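Local coordinates for protein MIPZ (Caulobacter crescentus, PDB 2XJ9) that binds and probably hydrolyses ATP as a dimeric P-loop ATPase that inhibits cell division and helps to position the division plane, at residues 180-186 with 212-218. The protein carries 1 engineered substitution. Numbering follows the deposited sequence.
Sequences DWVVLRN and FRIGPGL. With AGS (phosphothiophosphoric acid-adenylate ester), chain D.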
loop_
_atom_site.group_PDB
_atom_site.type_symbol
_atom_site.label_atom_id
_atom_site.label_comp_id
_atom_site.label_asym_id
_atom_site.label_seq_id
_atom_site.Cartn_x
_atom_site.Cartn_y
_atom_site.Cartn_z
ATOM N N ASP A 180 -18.604 -2.494 -15.526
ATOM C CA ASP A 180 -17.371 -3.084 -16.046
ATOM C C ASP A 180 -16.317 -3.182 -14.908
ATOM O O ASP A 180 -16.154 -2.245 -14.103
ATOM C CB ASP A 180 -16.861 -2.243 -17.228
ATOM C CG ASP A 180 -15.931 -3.016 -18.160
ATOM O OD1 ASP A 180 -15.376 -2.371 -19.085
ATOM O OD2 ASP A 180 -15.762 -4.250 -17.977
ATOM N N TRP A 181 -15.630 -4.318 -14.812
ATOM C CA TRP A 181 -14.606 -4.467 -13.791
ATOM C C TRP A 181 -13.289 -4.920 -14.410
ATOM O O TRP A 181 -13.213 -6.011 -14.978
ATOM C CB TRP A 181 -15.054 -5.435 -12.703
ATOM C CG TRP A 181 -14.079 -5.502 -11.570
ATOM C CD1 TRP A 181 -13.051 -4.637 -11.320
ATOM C CD2 TRP A 181 -14.015 -6.506 -10.537
ATOM N NE1 TRP A 181 -12.357 -5.038 -10.191
ATOM C CE2 TRP A 181 -12.927 -6.182 -9.701
ATOM C CE3 TRP A 181 -14.773 -7.646 -10.240
ATOM C CZ2 TRP A 181 -12.598 -6.937 -8.604
ATOM C CZ3 TRP A 181 -14.435 -8.399 -9.147
ATOM C CH2 TRP A 181 -13.360 -8.043 -8.341
ATOM N N VAL A 182 -12.259 -4.082 -14.309
ATOM C CA VAL A 182 -10.956 -4.406 -14.903
ATOM C C VAL A 182 -9.822 -4.520 -13.897
ATOM O O VAL A 182 -9.513 -3.564 -13.208
ATOM C CB VAL A 182 -10.539 -3.330 -15.900
ATOM C CG1 VAL A 182 -9.107 -3.507 -16.286
ATOM C CG2 VAL A 182 -11.431 -3.380 -17.117
ATOM N N VAL A 183 -9.193 -5.680 -13.824
ATOM C CA VAL A 183 -8.018 -5.868 -12.973
ATOM C C VAL A 183 -6.728 -5.780 -13.788
ATOM O O VAL A 183 -6.482 -6.634 -14.631
ATOM C CB VAL A 183 -8.007 -7.263 -12.355
ATOM C CG1 VAL A 183 -6.695 -7.494 -11.686
ATOM C CG2 VAL A 183 -9.118 -7.426 -11.373
ATOM N N LEU A 184 -5.890 -4.774 -13.559
ATOM C CA LEU A 184 -4.613 -4.748 -14.270
ATOM C C LEU A 184 -3.414 -4.850 -13.366
ATOM O O LEU A 184 -3.458 -4.421 -12.242
ATOM C CB LEU A 184 -4.512 -3.556 -15.219
ATOM C CG LEU A 184 -4.733 -2.106 -14.807
ATOM C CD1 LEU A 184 -5.816 -2.047 -13.818
ATOM C CD2 LEU A 184 -3.440 -1.552 -14.246
ATOM N N ARG A 185 -2.347 -5.456 -13.863
ATOM C CA ARG A 185 -1.142 -5.674 -13.069
ATOM C C ARG A 185 -0.183 -4.501 -13.177
ATOM O O ARG A 185 0.198 -4.095 -14.268
ATOM C CB ARG A 185 -0.438 -6.936 -13.523
ATOM C CG ARG A 185 -1.201 -8.219 -13.330
ATOM C CD ARG A 185 -0.145 -9.290 -13.208
ATOM N NE ARG A 185 -0.548 -10.540 -13.767
ATOM C CZ ARG A 185 -0.093 -11.239 -14.806
ATOM N NH1 ARG A 185 -0.731 -12.373 -15.015
ATOM N NH2 ARG A 185 0.916 -10.898 -15.612
ATOM N N ASN A 186 0.221 -3.974 -12.035
ATOM C CA ASN A 186 0.943 -2.715 -11.980
ATOM C C ASN A 186 2.350 -2.893 -11.368
ATOM O O ASN A 186 2.626 -3.887 -10.702
ATOM C CB ASN A 186 0.079 -1.723 -11.204
ATOM C CG ASN A 186 0.734 -0.385 -11.029
ATOM O OD1 ASN A 186 0.958 0.078 -9.899
ATOM N ND2 ASN A 186 1.043 0.261 -12.139
ATOM N N PHE A 212 -14.418 -10.304 -13.668
ATOM C CA PHE A 212 -13.664 -9.174 -14.167
ATOM C C PHE A 212 -12.877 -9.599 -15.401
ATOM O O PHE A 212 -12.803 -10.791 -15.724
ATOM C CB PHE A 212 -12.759 -8.570 -13.090
ATOM C CG PHE A 212 -11.792 -9.531 -12.500
ATOM C CD1 PHE A 212 -12.008 -10.062 -11.245
ATOM C CD2 PHE A 212 -10.646 -9.895 -13.200
ATOM C CE1 PHE A 212 -11.105 -10.954 -10.696
ATOM C CE2 PHE A 212 -9.735 -10.785 -12.656
ATOM C CZ PHE A 212 -9.963 -11.316 -11.401
ATOM N N ARG A 213 -12.324 -8.616 -16.096
ATOM C CA ARG A 213 -11.471 -8.877 -17.221
ATOM C C ARG A 213 -10.125 -8.201 -17.013
ATOM O O ARG A 213 -10.040 -7.085 -16.516
ATOM C CB ARG A 213 -12.127 -8.385 -18.500
ATOM C CG ARG A 213 -12.691 -6.999 -18.405
ATOM C CD ARG A 213 -13.123 -6.477 -19.758
ATOM N NE ARG A 213 -13.402 -5.050 -19.689
ATOM C CZ ARG A 213 -12.614 -4.112 -20.204
ATOM N NH1 ARG A 213 -11.512 -4.454 -20.847
ATOM N NH2 ARG A 213 -12.933 -2.833 -20.094
ATOM N N ILE A 214 -9.069 -8.892 -17.396
ATOM C CA ILE A 214 -7.734 -8.396 -17.156
ATOM C C ILE A 214 -7.332 -7.324 -18.168
ATOM O O ILE A 214 -7.550 -7.465 -19.369
ATOM C CB ILE A 214 -6.718 -9.543 -17.160
ATOM C CG1 ILE A 214 -7.126 -10.591 -16.131
ATOM C CG2 ILE A 214 -5.327 -9.018 -16.886
ATOM C CD1 ILE A 214 -6.556 -11.941 -16.400
ATOM N N GLY A 215 -6.764 -6.238 -17.664
ATOM C CA GLY A 215 -6.247 -5.190 -18.518
ATOM C C GLY A 215 -4.726 -5.234 -18.576
ATOM O O GLY A 215 -4.071 -5.986 -17.828
ATOM N N PRO A 216 -4.151 -4.400 -19.453
ATOM C CA PRO A 216 -2.708 -4.296 -19.685
ATOM C C PRO A 216 -1.978 -3.650 -18.509
ATOM O O PRO A 216 -2.436 -2.631 -17.970
ATOM C CB PRO A 216 -2.608 -3.375 -20.907
ATOM C CG PRO A 216 -4.034 -2.906 -21.211
ATOM C CD PRO A 216 -4.885 -3.275 -20.050
ATOM N N GLY A 217 -0.842 -4.231 -18.123
ATOM C CA GLY A 217 -0.083 -3.726 -16.990
ATOM C C GLY A 217 0.648 -2.410 -17.224
ATOM O O GLY A 217 0.926 -2.034 -18.362
ATOM N N LEU A 218 0.933 -1.692 -16.139
ATOM C CA LEU A 218 1.985 -0.680 -16.159
ATOM C C LEU A 218 3.270 -1.283 -15.595
ATOM O O LEU A 218 3.237 -2.270 -14.862
ATOM C CB LEU A 218 1.599 0.533 -15.335
ATOM C CG LEU A 218 0.272 1.206 -15.688
ATOM C CD1 LEU A 218 0.179 2.573 -14.987
ATOM C CD2 LEU A 218 0.148 1.357 -17.188
HETATM P PG AGS D . -2.722 3.231 -0.609
HETATM S S1G AGS D . -3.334 2.013 0.083
HETATM O O2G AGS D . -1.660 3.962 0.184
HETATM O O3G AGS D . -3.696 4.217 -1.215
HETATM P PB AGS D . -2.225 3.074 -3.434
HETATM O O1B AGS D . -3.006 1.914 -4.010
HETATM O O2B AGS D . -2.684 4.510 -3.455
HETATM O O3B AGS D . -1.930 2.651 -1.899
HETATM P PA AGS D . 0.031 4.157 -4.791
HETATM O O1A AGS D . -0.689 4.644 -6.032
HETATM O O2A AGS D . 0.436 5.137 -3.752
HETATM O O3A AGS D . -0.781 2.975 -4.107
HETATM O "O5'" AGS D . 1.315 3.309 -5.232
HETATM C "C5'" AGS D . 2.136 2.717 -4.239
HETATM C "C4'" AGS D . 3.587 3.199 -4.393
HETATM O "O4'" AGS D . 3.999 2.745 -5.655
HETATM C "C3'" AGS D . 3.779 4.704 -4.455
HETATM O "O3'" AGS D . 5.052 5.021 -3.917
HETATM C "C2'" AGS D . 3.830 5.086 -5.918
HETATM O "O2'" AGS D . 4.665 6.244 -6.061
HETATM C "C1'" AGS D . 4.403 3.815 -6.508
HETATM N N9 AGS D . 3.933 3.307 -7.818
HETATM C C8 AGS D . 2.708 2.799 -8.087
HETATM N N7 AGS D . 2.627 2.364 -9.377
HETATM C C5 AGS D . 3.837 2.580 -9.924
HETATM C C6 AGS D . 4.438 2.353 -11.229
HETATM N N6 AGS D . 3.702 1.803 -12.215
HETATM N N1 AGS D . 5.730 2.710 -11.384
HETATM C C2 AGS D . 6.470 3.267 -10.412
HETATM N N3 AGS D . 5.990 3.507 -9.195
HETATM C C4 AGS D . 4.704 3.183 -8.902
#
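R213 meets the D180 carboxylate with two nitrogens, one to each oxygen: NE reaches OD2 at 3.0 Å and NH2 reaches OD1 at 2.7 Å. The two flat groups are nearly coplanar, 23° apart, and both bonds leave close to the guanidinium plane; OD2 receives its bond on the syn lone pair, whereas OD1 is met on the syn side but tilted out of the carboxylate plane. V182 CG2 sits over the centre of one guanidinium face, 3.4 Å from R213 CZ. NH2 also bonds S263 O, so the group is held both in its plane and from above; a leucine in place of R213 would probably leave the D180 carboxylate without its charged mate and S263 O without this donor. Beyond the bridge, R213 N donates to W181 O, V183 N to R213 O and G215 N to V183 O, a parallel pairing that adds 213-215 as the edge strand beside 180-186 in the P-loop ATPase sheet of this chain. Helix 194-210 makes up most of the right-handed crossover between them. F212 CB lies over the indole face, 3.5 Å from W181 CD2. With CG between the backbone N and the carbonyl carbon (chi1 57°), the F212 phenyl turns its CD1 edge to the six-membered ring of W181, centroids 4.9 Å apart and planes at 69°, and a face to V183, whose CG2 makes a CH-pi contact 3.5 Å from the F212 centroid. W181 is held in turn by an NE1 bond to T131 on the neighbouring strand 128-134. At the C-terminal ends, N186 and L218 belong to the nucleotide pocket; the N186 side chain lies beside the adenine, and L218 CB comes within 4.0 Å of AGS N6.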